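Local coordinates for spore coat polysaccharide biosynthesis protein SpsE (PDB 1VLI) that probably acts as an N-acylneuraminate-9-phosphate synthase-like enzyme in the biosynthesis of the spore coat polysaccharide of Bacillus subtilis, at residues 63-67 with 94-98; 116-121 with 136-141; 122-128 with 147-153; 170-174 with 211-216. All blocks are in the same frame, centred on the assembly; numbering follows the deposited sequence.

Contact 1 of 4, residues 63-67 with 94-98; sequences FQMFQ and QSMEM
Met98, a selenomethionine, reaches back across residues 63-65 and can be followed atom by atom. Its CB still stands 5.0 Å from Gln64 O, and CG closes to 4.0 Å from that same oxygen. SE then sits 4.1 Å from Phe63 CD1, an oblique Met-aromatic contact in which the two side chains cross at about a right angle. The last torsion bends the chain (chi3 -74°) and drops CE between the segments, 3.4 Å from Gln64 O and 3.5 Å from Met65 CG. Ile103 and Leu106 of helix 103-112 also touch this side chain.

The backbones hold the pairing together. Phe66 and Met96 form a single antiparallel bridge of the non-hydrogen-bonded kind, flanked by Glu97 N to Met65 O at 2.6 Å and Gln67 N to Ser95 O at 3.1 Å. The first is short and nearly straight at the hydrogen (172°), yet its donor stands well above the carbonyl plane (47°). This bridge ties the loop leaving strand 60-63 of the TIM barrel to the loop that follows helix 89-92. Beside it, the selenomethionines Met65 and Met96 run side by side in the same direction, their CE methyls 3.9 Å apart, while Met96 CG lies obliquely to the ring of Phe66. Met65 CB rests over one face of that ring, toward its rim.

Contact 2 of 4, residues 116-121 with 136-141; sequences IFLSTV and SAFKIA
The Phe138 ring takes Val121 on an oblique line, with CG2 of Val121 4.2 Å from CD1 of Phe138. Leu130 and Gln131 of helix 124-131 and Val154 of helix 148-155 also touch the Phe138 side chain, which is thus set in the layer between barrel and helices. With CG1 anti to the carbonyl carbon (chi1 -58°), CG2 of Val121 falls between the backbone N and the carbonyl carbon, and from there the methyl also meets CD1 of Ile140 at 3.9 Å.

One direct backbone bond joins the segments: Val121 N gives to Lys139 O at 3.2 Å, approaching almost in line with the C=O (167°). Thr120 and Lys139 form the single bridge beside it. Strands 116-118 and 138-140 are the third and fourth of the eight parallel strands, linked through helix 124-131 in a beta-alpha-beta crossover, and their meeting closes the TIM barrel. Along the rest of this seam waters link the backbones. One water accepts from Ser119 N and donates to Ala137 O, both at 2.7 Å; a second links Phe117 O to Ser136 N, and a third Val121 O to Ala141 N. Leu118 CD2 and Ala137 CB meet at 3.9 Å.

The side chains of Thr120 and Lys139 lie alongside each other and point the same way, OG1 of Thr120 being 3.7 Å from CG of Lys139. Lys139 then bends at chi2 (85°) and chi4, bringing NZ to Ile140 O at 2.8 Å, from above the carbonyl plane, and to Ser164 OG.

Contact 3 of 4, residues 122-128 with 147-153; sequences CDEGSAD and HLPLLKY
The first torsions of Tyr153 and Glu124 bring the two together. In Tyr153 CG is anti to the backbone N (chi1 -174°), which sends the ring out from helix 148-153 toward helix 124-128; in Glu124 chi1 (-70°) sets CG anti to the carbonyl carbon, over one face of that ring. The CH-pi contact is close, with Glu124 CG 3.6 Å from Tyr153 CD2 and offset toward the rim. At the far end of the ring, Tyr153 OH donates to Asp128 OD1 at 2.7 Å. The oxygen receives it on its syn lone pair and lies near the plane of the ring, at its edge. Ala127 CB adds an oblique contact, 4.2 Å from Tyr153 CE1.

A bend at chi2 then carries the Glu124 carboxylate toward His147, and a water joins the two, 2.7 Å from Glu124 OE1 and 2.8 Å from His147 NE2. That water lies in the imidazole plane, while Leu150 CB sits over the centre of one ring face. Leu150 also turns its methyls to the backbone ahead of the other helix: CD1 is 3.5 Å from Asp123 C, and CD2 faces Cys122. Asp123 is the N-cap there, OD1 taking Ser126 N at 2.9 Å almost along its C-O axis, and its OD2 is salt-bridged to Arg70. With axes 10.3 Å apart at closest approach and directions only 25° from parallel, the segments fit neighbouring helices in the outer ring of a TIM barrel, here those flanking strand 138-140 in sequence.

Contact 4 of 4, residues 170-174 with 211-216; sequences ISDVH and MLAAAF
Phe216 points its ring at helix 170-174 and is met there by three residues, each at its own inclination. Val173 crosses it obliquely, CG1 of Val173 being 3.5 Å from CE2 of Phe216. Ile170 runs past the ring in the opposite direction, and its CD1 comes to 3.7 Å from that same CE2. His174 stands about at a right angle to the phenylalanine: CE1 of Phe216 lies in the imidazole plane, at the edge, 3.8 Å from His174 ND1.

Ile170 reaches this far because CG1 is anti to its backbone N (chi1 -168°). Its CD1 also lies 3.7 Å from Leu212 CD2, whose side chain likewise slides past in the opposite sense, and 3.9 Å from SE of the selenomethionine Met211. Leu212 CD2 in turn lies at the edge of the Phe216 ring, in its plane. Phe216 is where the chain leaves helix 208-215, and Trp177 and Ile190 touch its side chain as well.

The segment axes approach to 12.1 Å and cross at -48°, a spacing filled mainly by apolar side chains, with the His174 imidazole at one end. Such packing joins consecutive outer helices of a TIM barrel, the ones before and after strand 188-193.

In the fold
Contacts 1, 2 and 3 form a continuous patch, while contact 4 stands apart. Contacts 1 and 2, centres 13 Å apart, share the pairing of strands 60-63 and 116-118 and a probable hydrogen bond from Ser119 OG to Phe63 O at 2.5 Å. Contact 3 overlies contact 2 (centres 12 Å apart): Val121 packs on Ser126 and Ala127, and Ile140 on Leu151. Contact 4 comes within about 6 Å of contact 3 (nearest atoms), and its centre is 31 Å from that of contact 1. The zinc ion held by His226 and His248 lies about 8 Å from the Lys139 side chain and about 9 Å from that of Gln64, so contacts 1 and 2 lie near the metal.

Contact 1 of 4, residues 63-67 with 94-98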
loop_
_atom_site.group_PDB
_atom_site.type_symbol
_atom_site.label_atom_id
_atom_site.label_comp_id
_atom_site.label_asym_id
_atom_site.label_seq_id
_atom_site.Cartn_x
_atom_site.Cartn_y
_atom_site.Cartn_z
ATOM N N PHE A 63 11.087 0.245 -2.197
ATOM C CA PHE A 63 11.740 0.583 -0.917
ATOM C C PHE A 63 10.833 1.411 -0.008
ATOM O O PHE A 63 10.064 2.256 -0.482
ATOM C CB PHE A 63 13.033 1.383 -1.158
ATOM C CG PHE A 63 14.170 0.544 -1.707
ATOM C CD1 PHE A 63 15.031 -0.141 -0.845
ATOM C CD2 PHE A 63 14.361 0.418 -3.075
ATOM C CE1 PHE A 63 16.045 -0.939 -1.331
ATOM C CE2 PHE A 63 15.396 -0.390 -3.581
ATOM C CZ PHE A 63 16.231 -1.072 -2.702
ATOM N N GLN A 64 10.921 1.177 1.301
ATOM C CA GLN A 64 10.280 2.062 2.280
ATOM C C GLN A 64 11.058 3.363 2.423
ATOM O O GLN A 64 12.268 3.350 2.692
ATOM C CB GLN A 64 10.207 1.396 3.638
ATOM C CG GLN A 64 9.078 1.907 4.523
ATOM C CD GLN A 64 9.058 1.214 5.882
ATOM O OE1 GLN A 64 9.291 1.847 6.904
ATOM N NE2 GLN A 64 8.793 -0.083 5.887
HETATM N N MSE A 65 10.373 4.483 2.237
HETATM C CA MSE A 65 11.016 5.776 2.405
HETATM C C MSE A 65 10.688 6.460 3.713
HETATM O O MSE A 65 11.512 7.189 4.245
HETATM C CB MSE A 65 10.699 6.693 1.244
HETATM C CG MSE A 65 11.526 6.358 0.022
HETATM SE SE MSE A 65 11.260 7.671 -1.405
HETATM C CE MSE A 65 11.741 9.264 -0.448
ATOM N N PHE A 66 9.499 6.212 4.246
ATOM C CA PHE A 66 9.050 6.943 5.413
ATOM C C PHE A 66 8.887 6.048 6.643
ATOM O O PHE A 66 8.512 4.876 6.522
ATOM C CB PHE A 66 7.792 7.731 5.061
ATOM C CG PHE A 66 7.931 8.495 3.778
ATOM C CD1 PHE A 66 8.552 9.745 3.756
ATOM C CD2 PHE A 66 7.507 7.942 2.575
ATOM C CE1 PHE A 66 8.712 10.429 2.564
ATOM C CE2 PHE A 66 7.672 8.626 1.371
ATOM C CZ PHE A 66 8.270 9.863 1.366
ATOM N N GLN A 67 9.210 6.610 7.817
ATOM C CA GLN A 67 9.135 5.895 9.101
ATOM C C GLN A 67 7.707 5.740 9.582
ATOM O O GLN A 67 6.873 6.600 9.290
ATOM C CB GLN A 67 9.944 6.625 10.154
ATOM C CG GLN A 67 11.408 6.273 10.112
ATOM C CD GLN A 67 12.201 7.019 11.163
ATOM O OE1 GLN A 67 11.622 7.588 12.103
ATOM N NE2 GLN A 67 13.525 7.032 11.011
ATOM N N GLN A 94 14.875 13.332 9.564
ATOM C CA GLN A 94 14.803 12.462 10.754
ATOM C C GLN A 94 13.585 11.534 10.674
ATOM O O GLN A 94 13.521 10.505 11.349
ATOM C CB GLN A 94 14.765 13.279 12.064
ATOM C CG GLN A 94 16.082 14.001 12.495
ATOM C CD GLN A 94 17.325 13.077 12.603
ATOM O OE1 GLN A 94 18.442 13.487 12.286
ATOM N NE2 GLN A 94 17.120 11.843 13.048
ATOM N N SER A 95 12.642 11.896 9.821
ATOM C CA SER A 95 11.405 11.158 9.661
ATOM C C SER A 95 11.423 10.138 8.513
ATOM O O SER A 95 10.437 9.461 8.244
ATOM C CB SER A 95 10.293 12.154 9.423
ATOM O OG SER A 95 9.065 11.469 9.332
HETATM N N MSE A 96 12.556 10.001 7.853
HETATM C CA MSE A 96 12.652 9.137 6.711
HETATM C C MSE A 96 13.379 7.862 7.017
HETATM O O MSE A 96 14.176 7.836 7.922
HETATM C CB MSE A 96 13.352 9.884 5.627
HETATM C CG MSE A 96 12.371 10.708 4.862
HETATM SE SE MSE A 96 13.318 11.752 3.610
HETATM C CE MSE A 96 14.173 10.184 2.479
ATOM N N GLU A 97 13.094 6.791 6.276
ATOM C CA GLU A 97 13.720 5.512 6.553
ATOM C C GLU A 97 15.154 5.436 6.103
ATOM O O GLU A 97 15.976 4.951 6.857
ATOM C CB GLU A 97 12.937 4.317 5.989
ATOM C CG GLU A 97 12.101 3.598 7.044
ATOM C CD GLU A 97 12.939 2.806 8.034
ATOM O OE1 GLU A 97 14.021 2.318 7.636
ATOM O OE2 GLU A 97 12.514 2.667 9.212
HETATM N N MSE A 98 15.456 5.860 4.877
HETATM C CA MSE A 98 16.835 5.818 4.380
HETATM C C MSE A 98 17.405 7.229 4.369
HETATM O O MSE A 98 16.639 8.186 4.233
HETATM C CB MSE A 98 16.877 5.265 2.968
HETATM C CG MSE A 98 16.276 3.893 2.801
HETATM SE SE MSE A 98 16.077 3.433 0.889
HETATM C CE MSE A 98 14.495 4.637 0.463
#

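Contact 2 of 4, residues 116-121 with 136-141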
loop_
_atom_site.group_PDB
_atom_site.type_symbol
_atom_site.label_atom_id
_atom_site.label_comp_id
_atom_site.label_asym_id
_atom_site.label_seq_id
_atom_site.Cartn_x
_atom_site.Cartn_y
_atom_site.Cartn_z
ATOM N N ILE A 116 12.034 -0.170 -12.212
ATOM C CA ILE A 116 11.253 0.987 -11.855
ATOM C C ILE A 116 11.201 1.055 -10.342
ATOM O O ILE A 116 10.650 0.152 -9.677
ATOM C CB ILE A 116 9.820 0.874 -12.438
ATOM C CG1 ILE A 116 9.846 0.844 -13.981
ATOM C CG2 ILE A 116 8.914 1.992 -11.890
ATOM C CD1 ILE A 116 8.509 0.377 -14.605
ATOM N N PHE A 117 11.751 2.141 -9.813
ATOM C CA PHE A 117 11.718 2.435 -8.404
ATOM C C PHE A 117 10.325 2.857 -7.999
ATOM O O PHE A 117 9.709 3.718 -8.645
ATOM C CB PHE A 117 12.695 3.563 -8.083
ATOM C CG PHE A 117 12.678 3.993 -6.633
ATOM C CD1 PHE A 117 13.523 3.380 -5.697
ATOM C CD2 PHE A 117 11.815 4.999 -6.195
ATOM C CE1 PHE A 117 13.498 3.776 -4.344
ATOM C CE2 PHE A 117 11.780 5.387 -4.848
ATOM C CZ PHE A 117 12.628 4.780 -3.929
ATOM N N LEU A 118 9.842 2.239 -6.920
ATOM C CA LEU A 118 8.560 2.592 -6.313
ATOM C C LEU A 118 8.662 2.703 -4.807
ATOM O O LEU A 118 9.437 1.994 -4.166
ATOM C CB LEU A 118 7.499 1.548 -6.652
ATOM C CG LEU A 118 7.084 1.398 -8.111
ATOM C CD1 LEU A 118 6.179 0.215 -8.159
ATOM C CD2 LEU A 118 6.372 2.629 -8.620
ATOM N N SER A 119 7.860 3.590 -4.238
ATOM C CA SER A 119 7.708 3.635 -2.790
ATOM C C SER A 119 6.240 3.882 -2.388
ATOM O O SER A 119 5.360 4.049 -3.241
ATOM C CB SER A 119 8.613 4.723 -2.221
ATOM O OG SER A 119 8.917 4.439 -0.883
ATOM N N THR A 120 6.021 3.984 -1.083
ATOM C CA THR A 120 4.697 4.146 -0.482
ATOM C C THR A 120 4.573 5.484 0.221
ATOM O O THR A 120 5.500 5.904 0.934
ATOM C CB THR A 120 4.503 3.033 0.565
ATOM O OG1 THR A 120 4.759 1.786 -0.070
ATOM C CG2 THR A 120 3.072 2.922 1.010
ATOM N N VAL A 121 3.425 6.137 0.046
ATOM C CA VAL A 121 3.120 7.354 0.801
ATOM C C VAL A 121 1.992 7.148 1.807
ATOM O O VAL A 121 1.101 6.322 1.594
ATOM C CB VAL A 121 2.853 8.566 -0.115
ATOM C CG1 VAL A 121 4.052 8.793 -0.987
ATOM C CG2 VAL A 121 1.648 8.368 -0.966
ATOM N N SER A 136 6.837 7.059 -10.705
ATOM C CA SER A 136 6.037 6.405 -11.766
ATOM C C SER A 136 4.636 5.972 -11.289
ATOM O O SER A 136 3.764 5.641 -12.093
ATOM C CB SER A 136 6.768 5.179 -12.330
ATOM O OG SER A 136 8.091 5.501 -12.777
ATOM N N ALA A 137 4.419 5.981 -9.981
ATOM C CA ALA A 137 3.160 5.524 -9.401
ATOM C C ALA A 137 3.303 5.777 -7.943
ATOM O O ALA A 137 4.442 5.906 -7.436
ATOM C CB ALA A 137 2.919 4.037 -9.653
ATOM N N PHE A 138 2.147 5.901 -7.295
ATOM C CA PHE A 138 2.048 6.037 -5.863
ATOM C C PHE A 138 1.422 4.743 -5.366
ATOM O O PHE A 138 0.473 4.247 -5.949
ATOM C CB PHE A 138 1.163 7.221 -5.501
ATOM C CG PHE A 138 1.767 8.559 -5.824
ATOM C CD1 PHE A 138 2.689 9.159 -4.957
ATOM C CD2 PHE A 138 1.400 9.240 -6.986
ATOM C CE1 PHE A 138 3.251 10.421 -5.251
ATOM C CE2 PHE A 138 1.958 10.509 -7.289
ATOM C CZ PHE A 138 2.894 11.092 -6.430
ATOM N N LYS A 139 2.016 4.191 -4.317
ATOM C CA LYS A 139 1.580 2.992 -3.682
ATOM C C LYS A 139 0.959 3.420 -2.339
ATOM O O LYS A 139 1.477 4.275 -1.663
ATOM C CB LYS A 139 2.745 1.988 -3.548
ATOM C CG LYS A 139 2.392 0.717 -2.719
ATOM C CD LYS A 139 1.712 -0.372 -3.550
ATOM C CE LYS A 139 1.187 -1.523 -2.692
ATOM N NZ LYS A 139 -0.068 -1.170 -1.932
ATOM N N ILE A 140 -0.198 2.868 -2.001
ATOM C CA ILE A 140 -0.886 3.189 -0.749
ATOM C C ILE A 140 -1.053 1.861 0.003
ATOM O O ILE A 140 -1.445 0.884 -0.591
ATOM C CB ILE A 140 -2.271 3.794 -1.049
ATOM C CG1 ILE A 140 -2.186 5.002 -2.013
ATOM C CG2 ILE A 140 -3.051 4.066 0.261
ATOM C CD1 ILE A 140 -1.649 6.258 -1.419
ATOM N N ALA A 141 -0.704 1.833 1.285
ATOM C CA ALA A 141 -0.822 0.643 2.115
ATOM C C ALA A 141 -2.296 0.397 2.481
ATOM O O ALA A 141 -3.144 1.320 2.400
ATOM C CB ALA A 141 0.011 0.833 3.434
HETATM O O HOH W 1 8.324 6.057 -7.960
HETATM O O HOH W 2 6.594 5.269 -5.953
HETATM O O HOH W 3 0.346 4.196 2.828
#

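Contact 3 of 4, residues 122-128 with 147-153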
loop_
_atom_site.group_PDB
_atom_site.type_symbol
_atom_site.label_atom_id
_atom_site.label_comp_id
_atom_site.label_asym_id
_atom_site.label_seq_id
_atom_site.Cartn_x
_atom_site.Cartn_y
_atom_site.Cartn_z
ATOM N N CYS A 122 2.046 7.895 2.906
ATOM C CA CYS A 122 1.028 7.793 3.955
ATOM C C CYS A 122 0.435 9.123 4.448
ATOM O O CYS A 122 -0.341 9.118 5.396
ATOM C CB CYS A 122 1.599 7.036 5.161
ATOM S SG CYS A 122 3.180 7.720 5.723
ATOM N N ASP A 123 0.854 10.247 3.866
ATOM C CA ASP A 123 0.243 11.536 4.132
ATOM C C ASP A 123 0.610 12.553 3.064
ATOM O O ASP A 123 1.381 12.254 2.138
ATOM C CB ASP A 123 0.589 12.065 5.526
ATOM C CG ASP A 123 2.041 11.867 5.904
ATOM O OD1 ASP A 123 2.953 12.297 5.144
ATOM O OD2 ASP A 123 2.358 11.319 6.991
ATOM N N GLU A 124 0.049 13.750 3.196
ATOM C CA GLU A 124 0.287 14.839 2.257
ATOM C C GLU A 124 1.801 15.139 2.105
ATOM O O GLU A 124 2.304 15.289 0.987
ATOM C CB GLU A 124 -0.532 16.077 2.677
ATOM C CG GLU A 124 -2.063 15.951 2.498
ATOM C CD GLU A 124 -2.845 15.143 3.583
ATOM O OE1 GLU A 124 -2.241 14.560 4.530
ATOM O OE2 GLU A 124 -4.115 15.094 3.497
ATOM N N GLY A 125 2.524 15.155 3.224
ATOM C CA GLY A 125 3.946 15.479 3.248
ATOM C C GLY A 125 4.879 14.435 2.649
ATOM O O GLY A 125 5.848 14.781 1.948
ATOM N N SER A 126 4.627 13.159 2.947
ATOM C CA SER A 126 5.355 12.064 2.294
ATOM C C SER A 126 5.062 12.078 0.791
ATOM O O SER A 126 5.964 11.871 -0.039
ATOM C CB SER A 126 5.011 10.709 2.914
ATOM O OG SER A 126 3.604 10.512 2.979
ATOM N N ALA A 127 3.807 12.359 0.443
ATOM C CA ALA A 127 3.413 12.494 -0.952
ATOM C C ALA A 127 4.242 13.574 -1.687
ATOM O O ALA A 127 4.646 13.382 -2.815
ATOM C CB ALA A 127 1.922 12.764 -1.075
ATOM N N ASP A 128 4.499 14.686 -1.030
ATOM C CA ASP A 128 5.198 15.786 -1.654
ATOM C C ASP A 128 6.661 15.452 -1.869
ATOM O O ASP A 128 7.258 15.850 -2.865
ATOM C CB ASP A 128 5.141 16.995 -0.752
ATOM C CG ASP A 128 3.793 17.664 -0.744
ATOM O OD1 ASP A 128 2.937 17.332 -1.588
ATOM O OD2 ASP A 128 3.521 18.569 0.063
ATOM N N HIS A 147 -8.016 6.735 4.030
ATOM C CA HIS A 147 -7.474 8.063 4.197
ATOM C C HIS A 147 -7.874 8.845 2.973
ATOM O O HIS A 147 -7.050 9.129 2.065
ATOM C CB HIS A 147 -5.954 8.024 4.323
ATOM C CG HIS A 147 -5.358 9.301 4.806
ATOM N ND1 HIS A 147 -5.993 10.521 4.681
ATOM C CD2 HIS A 147 -4.182 9.550 5.428
ATOM C CE1 HIS A 147 -5.232 11.465 5.204
ATOM N NE2 HIS A 147 -4.123 10.905 5.655
ATOM N N LEU A 148 -9.145 9.213 2.964
ATOM C CA LEU A 148 -9.772 9.819 1.803
ATOM C C LEU A 148 -9.155 11.169 1.421
ATOM O O LEU A 148 -8.944 11.414 0.236
ATOM C CB LEU A 148 -11.299 9.896 1.974
ATOM C CG LEU A 148 -12.075 8.585 2.261
ATOM C CD1 LEU A 148 -13.531 8.866 2.005
ATOM C CD2 LEU A 148 -11.632 7.340 1.419
ATOM N N PRO A 149 -8.845 12.043 2.377
ATOM C CA PRO A 149 -8.127 13.285 2.025
ATOM C C PRO A 149 -6.774 12.990 1.352
ATOM O O PRO A 149 -6.425 13.641 0.362
ATOM C CB PRO A 149 -7.987 14.004 3.369
ATOM C CG PRO A 149 -9.163 13.432 4.220
ATOM C CD PRO A 149 -9.142 11.986 3.825
ATOM N N LEU A 150 -6.055 11.977 1.841
ATOM C CA LEU A 150 -4.837 11.540 1.174
ATOM C C LEU A 150 -5.101 10.994 -0.223
ATOM O O LEU A 150 -4.364 11.322 -1.158
ATOM C CB LEU A 150 -4.067 10.512 2.005
ATOM C CG LEU A 150 -2.841 9.892 1.308
ATOM C CD1 LEU A 150 -1.686 10.958 1.025
ATOM C CD2 LEU A 150 -2.320 8.693 2.059
ATOM N N LEU A 151 -6.137 10.171 -0.392
ATOM C CA LEU A 151 -6.391 9.596 -1.711
ATOM C C LEU A 151 -6.706 10.695 -2.721
ATOM O O LEU A 151 -6.325 10.601 -3.866
ATOM C CB LEU A 151 -7.518 8.536 -1.676
ATOM C CG LEU A 151 -7.271 7.309 -0.796
ATOM C CD1 LEU A 151 -8.529 6.439 -0.726
ATOM C CD2 LEU A 151 -6.046 6.463 -1.243
ATOM N N LYS A 152 -7.426 11.722 -2.281
ATOM C CA LYS A 152 -7.826 12.856 -3.105
ATOM C C LYS A 152 -6.588 13.672 -3.477
ATOM O O LYS A 152 -6.434 14.129 -4.603
ATOM C CB LYS A 152 -8.790 13.702 -2.280
ATOM C CG LYS A 152 -9.688 14.650 -3.040
ATOM C CD LYS A 152 -10.420 15.591 -2.063
ATOM C CE LYS A 152 -11.566 16.382 -2.731
ATOM N NZ LYS A 152 -12.872 16.319 -1.970
ATOM N N TYR A 153 -5.705 13.849 -2.510
ATOM C CA TYR A 153 -4.549 14.711 -2.664
ATOM C C TYR A 153 -3.597 14.128 -3.690
ATOM O O TYR A 153 -3.139 14.826 -4.586
ATOM C CB TYR A 153 -3.843 14.820 -1.329
ATOM C CG TYR A 153 -2.708 15.787 -1.283
ATOM C CD1 TYR A 153 -1.418 15.394 -1.636
ATOM C CD2 TYR A 153 -2.902 17.080 -0.848
ATOM C CE1 TYR A 153 -0.362 16.256 -1.567
ATOM C CE2 TYR A 153 -1.846 17.963 -0.776
ATOM C CZ TYR A 153 -0.571 17.549 -1.137
ATOM O OH TYR A 153 0.494 18.432 -1.048
HETATM O O HOH W 4 -2.309 12.831 6.584
#

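Contact 4 of 4, residues 170-174 with 211-216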
loop_
_atom_site.group_PDB
_atom_site.type_symbol
_atom_site.label_atom_id
_atom_site.label_comp_id
_atom_site.label_asym_id
_atom_site.label_seq_id
_atom_site.Cartn_x
_atom_site.Cartn_y
_atom_site.Cartn_z
ATOM N N ILE A 170 -15.931 -4.795 0.648
ATOM C CA ILE A 170 -16.147 -4.286 -0.705
ATOM C C ILE A 170 -16.460 -2.768 -0.741
ATOM O O ILE A 170 -16.020 -2.033 -1.644
ATOM C CB ILE A 170 -17.154 -5.205 -1.477
ATOM C CG1 ILE A 170 -17.199 -4.894 -2.973
ATOM C CG2 ILE A 170 -18.559 -5.197 -0.856
ATOM C CD1 ILE A 170 -16.010 -5.357 -3.732
ATOM N N SER A 171 -17.145 -2.293 0.289
ATOM C CA SER A 171 -17.509 -0.903 0.366
ATOM C C SER A 171 -16.300 0.003 0.587
ATOM O O SER A 171 -16.273 1.113 0.067
ATOM C CB SER A 171 -18.550 -0.707 1.456
ATOM O OG SER A 171 -18.138 -1.406 2.607
ATOM N N ASP A 172 -15.297 -0.462 1.331
ATOM C CA ASP A 172 -14.036 0.315 1.489
ATOM C C ASP A 172 -13.287 0.411 0.164
ATOM O O ASP A 172 -12.688 1.466 -0.182
ATOM C CB ASP A 172 -13.107 -0.339 2.522
ATOM C CG ASP A 172 -13.837 -0.764 3.800
ATOM O OD1 ASP A 172 -14.532 0.080 4.387
ATOM O OD2 ASP A 172 -13.767 -1.914 4.287
ATOM N N VAL A 173 -13.315 -0.697 -0.578
ATOM C CA VAL A 173 -12.609 -0.765 -1.844
ATOM C C VAL A 173 -13.298 0.218 -2.800
ATOM O O VAL A 173 -12.646 1.062 -3.461
ATOM C CB VAL A 173 -12.569 -2.190 -2.352
ATOM C CG1 VAL A 173 -11.971 -2.273 -3.694
ATOM C CG2 VAL A 173 -11.743 -3.036 -1.436
ATOM N N HIS A 174 -14.624 0.186 -2.771
ATOM C CA HIS A 174 -15.428 1.058 -3.604
ATOM C C HIS A 174 -15.248 2.539 -3.316
ATOM O O HIS A 174 -15.160 3.340 -4.250
ATOM C CB HIS A 174 -16.888 0.684 -3.462
ATOM C CG HIS A 174 -17.801 1.510 -4.302
ATOM N ND1 HIS A 174 -17.886 1.363 -5.669
ATOM C CD2 HIS A 174 -18.698 2.464 -3.969
ATOM C CE1 HIS A 174 -18.783 2.206 -6.145
ATOM N NE2 HIS A 174 -19.297 2.879 -5.134
HETATM N N MSE A 211 -13.505 -11.800 -8.357
HETATM C CA MSE A 211 -14.625 -11.046 -7.825
HETATM C C MSE A 211 -14.351 -9.542 -7.969
HETATM O O MSE A 211 -15.174 -8.806 -8.531
HETATM C CB MSE A 211 -14.824 -11.391 -6.354
HETATM C CG MSE A 211 -16.054 -10.797 -5.732
HETATM SE SE MSE A 211 -15.808 -9.006 -5.088
HETATM C CE MSE A 211 -14.629 -9.361 -3.469
ATOM N N LEU A 212 -13.202 -9.073 -7.467
ATOM C CA LEU A 212 -12.858 -7.646 -7.639
ATOM C C LEU A 212 -12.801 -7.209 -9.097
ATOM O O LEU A 212 -13.209 -6.121 -9.432
ATOM C CB LEU A 212 -11.552 -7.262 -6.944
ATOM C CG LEU A 212 -11.569 -7.369 -5.427
ATOM C CD1 LEU A 212 -10.191 -7.059 -4.910
ATOM C CD2 LEU A 212 -12.683 -6.481 -4.739
ATOM N N ALA A 213 -12.332 -8.067 -9.964
ATOM C CA ALA A 213 -12.154 -7.685 -11.364
ATOM C C ALA A 213 -13.500 -7.451 -12.051
ATOM O O ALA A 213 -13.669 -6.514 -12.840
ATOM C CB ALA A 213 -11.352 -8.758 -12.112
ATOM N N ALA A 214 -14.464 -8.319 -11.761
ATOM C CA ALA A 214 -15.803 -8.114 -12.260
ATOM C C ALA A 214 -16.423 -6.916 -11.573
ATOM O O ALA A 214 -17.041 -6.088 -12.229
ATOM C CB ALA A 214 -16.653 -9.383 -12.088
ATOM N N ALA A 215 -16.208 -6.774 -10.266
ATOM C CA ALA A 215 -16.819 -5.654 -9.511
ATOM C C ALA A 215 -16.321 -4.268 -9.916
ATOM O O ALA A 215 -17.092 -3.308 -9.841
ATOM C CB ALA A 215 -16.697 -5.857 -7.967
ATOM N N PHE A 216 -15.044 -4.170 -10.325
ATOM C CA PHE A 216 -14.412 -2.918 -10.773
ATOM C C PHE A 216 -13.759 -3.101 -12.139
ATOM O O PHE A 216 -12.521 -3.103 -12.242
ATOM C CB PHE A 216 -13.334 -2.482 -9.761
ATOM C CG PHE A 216 -13.868 -2.295 -8.375
ATOM C CD1 PHE A 216 -14.515 -1.108 -8.017
ATOM C CD2 PHE A 216 -13.762 -3.315 -7.431
ATOM C CE1 PHE A 216 -15.059 -0.939 -6.744
ATOM C CE2 PHE A 216 -14.298 -3.149 -6.143
ATOM C CZ PHE A 216 -14.960 -1.964 -5.815
#